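Local coordinates for protein cytochrome B5 (Hadesarchaea archaeon YNP_N21, PDB 6NZX) that binds an iron protoporphyrin IX heme in a cytochrome b5-like domain and probably takes part in electron transfer, at residues K7-L10 with S11-N14; T33-F36 with H37-G40. One frame throughout, in Å; residues are numbered along the deposited sequence.

Interaction 1. Residues K7-L10 with S11-N14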
# COMPACT_ATOMS: atom_id res chain seq x y z
N LYS A 7 3.67 9.81 6.19
CA LYS A 7 3.15 8.56 6.68
C LYS A 7 1.81 8.79 7.38
O LYS A 7 0.97 7.91 7.39
CB LYS A 7 4.13 7.91 7.67
CG LYS A 7 5.30 7.19 7.02
CD LYS A 7 6.18 6.46 8.01
CE LYS A 7 7.17 5.56 7.31
NZ LYS A 7 8.30 5.21 8.18
N GLU A 8 1.65 9.96 8.00
CA GLU A 8 0.41 10.29 8.67
C GLU A 8 -0.70 10.34 7.62
O GLU A 8 -1.73 9.72 7.80
CB GLU A 8 0.56 11.59 9.46
CG GLU A 8 -0.39 11.68 10.65
CD GLU A 8 0.11 12.58 11.77
OE1 GLU A 8 0.88 13.52 11.47
OE2 GLU A 8 -0.26 12.33 12.95
N GLU A 9 -0.43 11.01 6.49
CA GLU A 9 -1.39 11.14 5.40
C GLU A 9 -1.63 9.79 4.73
O GLU A 9 -2.75 9.51 4.31
CB GLU A 9 -0.91 12.13 4.33
CG GLU A 9 -0.83 13.56 4.83
CD GLU A 9 -0.15 14.52 3.88
OE1 GLU A 9 0.36 14.06 2.82
OE2 GLU A 9 -0.13 15.73 4.20
N LEU A 10 -0.57 8.99 4.59
CA LEU A 10 -0.69 7.71 3.92
C LEU A 10 -1.59 6.76 4.73
O LEU A 10 -2.26 5.90 4.15
CB LEU A 10 0.72 7.12 3.72
CG LEU A 10 0.74 5.69 3.19
CD1 LEU A 10 0.35 5.66 1.72
CD2 LEU A 10 2.09 5.04 3.42
N SER A 11 -1.62 6.94 6.06
CA SER A 11 -2.40 6.06 6.96
C SER A 11 -3.90 6.20 6.71
O SER A 11 -4.70 5.27 6.96
CB SER A 11 -2.04 6.35 8.40
OG SER A 11 -2.38 7.67 8.74
N ARG A 12 -4.30 7.36 6.18
CA ARG A 12 -5.68 7.62 5.82
C ARG A 12 -6.15 6.70 4.69
O ARG A 12 -7.35 6.52 4.56
CB ARG A 12 -5.88 9.03 5.29
CG ARG A 12 -5.57 10.15 6.26
CD ARG A 12 -5.72 11.43 5.47
NE ARG A 12 -5.14 12.61 6.08
CZ ARG A 12 -5.05 13.78 5.45
NH1 ARG A 12 -4.46 14.80 6.05
NH2 ARG A 12 -5.53 13.91 4.22
N TYR A 13 -5.22 6.23 3.83
CA TYR A 13 -5.56 5.47 2.62
C TYR A 13 -5.53 3.98 2.96
O TYR A 13 -4.67 3.23 2.50
CB TYR A 13 -4.62 5.84 1.46
CG TYR A 13 -4.81 7.24 0.95
CD1 TYR A 13 -5.63 7.51 -0.12
CD2 TYR A 13 -4.18 8.32 1.56
CE1 TYR A 13 -5.83 8.81 -0.57
CE2 TYR A 13 -4.38 9.62 1.12
CZ TYR A 13 -5.21 9.87 0.05
OH TYR A 13 -5.43 11.16 -0.38
N ASN A 14 -6.49 3.58 3.81
CA ASN A 14 -6.43 2.32 4.53
C ASN A 14 -7.50 1.35 4.02
O ASN A 14 -7.71 0.31 4.62
CB ASN A 14 -6.59 2.53 6.04
CG ASN A 14 -7.89 3.19 6.43
OD1 ASN A 14 -8.77 3.43 5.59
ND2 ASN A 14 -8.03 3.49 7.70
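Over one face of the Arg12 guanidinium, toward its rim, sits the aliphatic part of Glu9, with Glu9 CG 4.0 Å from Arg12 NH1. The two side chains run side by side in the same direction, but their flat ends are not matched: carboxylate and guanidinium planes differ by 52°, and Glu9 OE2 stays 4.8 Å from Arg12 NH1. The opposite charges can probably attract only through space, without direct contact. The Tyr13 ring offers its edge instead, Tyr13 CD2 coming within 3.3 Å of Glu9 O, while Leu10 O also borders the ring near its plane. A chi1 of -68° sets the ring anti to the Tyr13 carbonyl carbon and lets that edge meet the helical carbonyls.

The backbone bonds run from the short helix into the loop that follows it, in the cytochrome b5-like fold, between strands 3-5 and 22-25. Ser11 N bonds four residues back to Lys7 O at 3.1 Å. The next two bonds span three: Arg12 N reaches Glu9 O at 3.2 Å. Tyr13 N bonds to Leu10 O at 3.0 Å, with an N-H...O angle of 155°. Tyr13 centres an inverse gamma turn, and its ring stacks on Tyr22. Ser11 OG also points at Glu8 O, but their 2.3 Å separation is too short to be trusted. Leu10 packs inward on Ala24 and Leu76.

Interaction 2. Residues T33-F36 with H37-G40; sequences TGSF and HWKG. With HEM (protoporphyrin IX containing Fe), chain B.
The heme pocket of this cytochrome b5 domain is lined here by a beta turn, Ser35 to Trp38, in the loop between strands 28-31 and 42-43, which carries Ser35, His37 and Trp38. The turn is closed by Trp38 N bonding to Ser35 O at 2.8 Å, with an N-H...O angle of 159°. Ser35 OG, anti to the Ser35 backbone N (chi1 172°), reaches the heme and donates to propionate oxygen O1D over 2.9 Å; it also takes a weak bond from His37 N.

The His37 ring has heme CHA over one face, and its ND1 lies 3.6 Å from heme C2A. Even the nearer ring nitrogen, His37 ND1, is 6.2 Å from the heme iron, HEM FE, so His37 is not an iron ligand; ND1 is hydrogen-bonded to His44 NE2. Putting an alanine here would remove the imidazole and is likely to leave His44 NE2 without this mate and open a gap beside the porphyrin. Trp38 meets the heme with its indole edge, Trp38 CZ2 lying 3.6 Å from heme C4C, and its ring stacks with His43. Away from the heme, Lys39 crosses Phe36 at about a right angle, and its bent chain brings Lys39 CD to 3.5 Å from Gly34 N.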
# COMPACT_ATOMS: atom_id res chain seq x y z
N THR A 33 -6.08 -0.21 -4.47
CA THR A 33 -7.54 -0.27 -4.48
C THR A 33 -7.96 -1.10 -5.70
O THR A 33 -7.40 -0.96 -6.78
CB THR A 33 -8.18 1.13 -4.48
OG1 THR A 33 -7.56 1.95 -3.48
CG2 THR A 33 -9.67 1.07 -4.22
N GLY A 34 -8.92 -2.01 -5.50
CA GLY A 34 -9.38 -2.83 -6.62
C GLY A 34 -8.74 -4.21 -6.63
O GLY A 34 -9.35 -5.13 -7.13
N SER A 35 -7.50 -4.34 -6.12
CA SER A 35 -6.91 -5.63 -5.77
C SER A 35 -7.74 -6.27 -4.65
O SER A 35 -7.77 -5.77 -3.53
CB SER A 35 -5.47 -5.49 -5.35
OG SER A 35 -4.95 -6.71 -4.85
N PHE A 36 -8.37 -7.41 -4.95
CA PHE A 36 -9.14 -8.13 -3.94
C PHE A 36 -8.24 -8.60 -2.79
O PHE A 36 -8.72 -8.87 -1.70
CB PHE A 36 -9.94 -9.29 -4.53
CG PHE A 36 -11.03 -9.71 -3.58
CD1 PHE A 36 -12.20 -8.96 -3.48
CD2 PHE A 36 -10.85 -10.78 -2.72
CE1 PHE A 36 -13.19 -9.32 -2.57
CE2 PHE A 36 -11.83 -11.12 -1.80
CZ PHE A 36 -13.00 -10.39 -1.73
N HIS A 37 -6.92 -8.66 -3.03
CA HIS A 37 -5.95 -8.96 -1.98
C HIS A 37 -5.88 -7.84 -0.93
O HIS A 37 -5.40 -8.07 0.17
CB HIS A 37 -4.56 -9.21 -2.59
CG HIS A 37 -4.57 -10.41 -3.48
ND1 HIS A 37 -4.19 -11.66 -3.03
CD2 HIS A 37 -4.96 -10.57 -4.76
CE1 HIS A 37 -4.33 -12.54 -4.00
NE2 HIS A 37 -4.78 -11.89 -5.08
N TRP A 38 -6.33 -6.63 -1.29
CA TRP A 38 -6.20 -5.47 -0.41
C TRP A 38 -7.55 -4.82 -0.07
O TRP A 38 -7.54 -3.80 0.62
CB TRP A 38 -5.29 -4.44 -1.07
CG TRP A 38 -3.86 -4.85 -1.04
CD1 TRP A 38 -3.17 -5.52 -2.00
CD2 TRP A 38 -2.95 -4.66 0.06
NE1 TRP A 38 -1.88 -5.72 -1.61
CE2 TRP A 38 -1.72 -5.21 -0.35
CE3 TRP A 38 -3.05 -4.05 1.31
CZ2 TRP A 38 -0.60 -5.18 0.47
CZ3 TRP A 38 -1.94 -4.03 2.12
CH2 TRP A 38 -0.73 -4.60 1.71
N LYS A 39 -8.68 -5.38 -0.52
CA LYS A 39 -9.98 -4.75 -0.21
C LYS A 39 -10.21 -4.84 1.30
O LYS A 39 -9.75 -5.77 1.95
CB LYS A 39 -11.10 -5.39 -1.04
CG LYS A 39 -11.08 -5.07 -2.54
CD LYS A 39 -10.73 -3.64 -2.93
CE LYS A 39 -11.64 -2.57 -2.34
NZ LYS A 39 -12.81 -2.27 -3.21
N GLY A 40 -10.86 -3.81 1.87
CA GLY A 40 -10.97 -3.64 3.32
C GLY A 40 -9.67 -3.12 3.92
O GLY A 40 -9.62 -2.78 5.11
CHA HEM B . -0.27 -10.63 -3.79
CHB HEM B . 0.43 -12.91 0.54
CHC HEM B . 2.85 -8.96 2.14
CHD HEM B . 1.84 -6.66 -2.03
C1A HEM B . -0.24 -11.64 -2.74
C2A HEM B . -0.84 -12.96 -2.97
C3A HEM B . -0.62 -13.62 -1.66
C4A HEM B . 0.05 -12.66 -0.88
CMA HEM B . -1.04 -15.03 -1.30
CAA HEM B . -1.48 -13.46 -4.26
CBA HEM B . -0.40 -13.89 -5.27
CGA HEM B . -0.55 -13.27 -6.67
O1A HEM B . 0.48 -13.00 -7.33
O2A HEM B . -1.70 -13.06 -7.16
C1B HEM B . 1.14 -11.99 1.45
C2B HEM B . 1.51 -12.35 2.75
C3B HEM B . 2.27 -11.18 3.25
C4B HEM B . 2.22 -10.29 2.09
CMB HEM B . 1.24 -13.62 3.52
CAB HEM B . 2.88 -10.84 4.61
CBB HEM B . 4.14 -11.63 4.94
C1C HEM B . 2.84 -7.94 1.10
C2C HEM B . 3.44 -6.72 1.34
C3C HEM B . 3.12 -5.97 0.11
C4C HEM B . 2.37 -6.94 -0.70
CMC HEM B . 4.17 -6.35 2.60
CAC HEM B . 3.50 -4.61 -0.36
CBC HEM B . 4.42 -3.87 0.23
C1D HEM B . 1.12 -7.57 -2.92
C2D HEM B . 0.71 -7.16 -4.19
C3D HEM B . 0.08 -8.35 -4.75
C4D HEM B . 0.22 -9.27 -3.70
CMD HEM B . 0.89 -5.82 -4.85
CAD HEM B . -0.57 -8.52 -6.11
CBD HEM B . -2.05 -8.13 -5.97
CGD HEM B . -2.86 -8.36 -7.22
O1D HEM B . -4.08 -8.09 -7.21
O2D HEM B . -2.30 -8.81 -8.24
NA HEM B . 0.25 -11.47 -1.50
NB HEM B . 1.57 -10.78 1.04
NC HEM B . 2.21 -8.11 -0.05
ND HEM B . 0.84 -8.83 -2.59
FE HEM B . 1.24 -9.79 -0.77

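How the interactions relate
Both interactions are local and lie within the one cytochrome b5-like domain, in series along the chain: 7-14 comes first, then strands 22-25 and 28-31, then 33-40. Their centres are about 16 Å apart and the nearest atoms about 4 Å, without touching. The four-stranded mixed sheet relates them: Leu10 of interaction 1 packs on strands 22-25 and 72-76, while interaction 2 follows strand 28-31 of that same sheet. Pro20 is a common neighbour, touched by Tyr13 and by Thr33. The roles differ. Interaction 1 is a surface contact of helix 7-11 and the loop after it, with the Leu10 side chain about 10 Å from the heme, whereas interaction 2 contacts the cofactor directly.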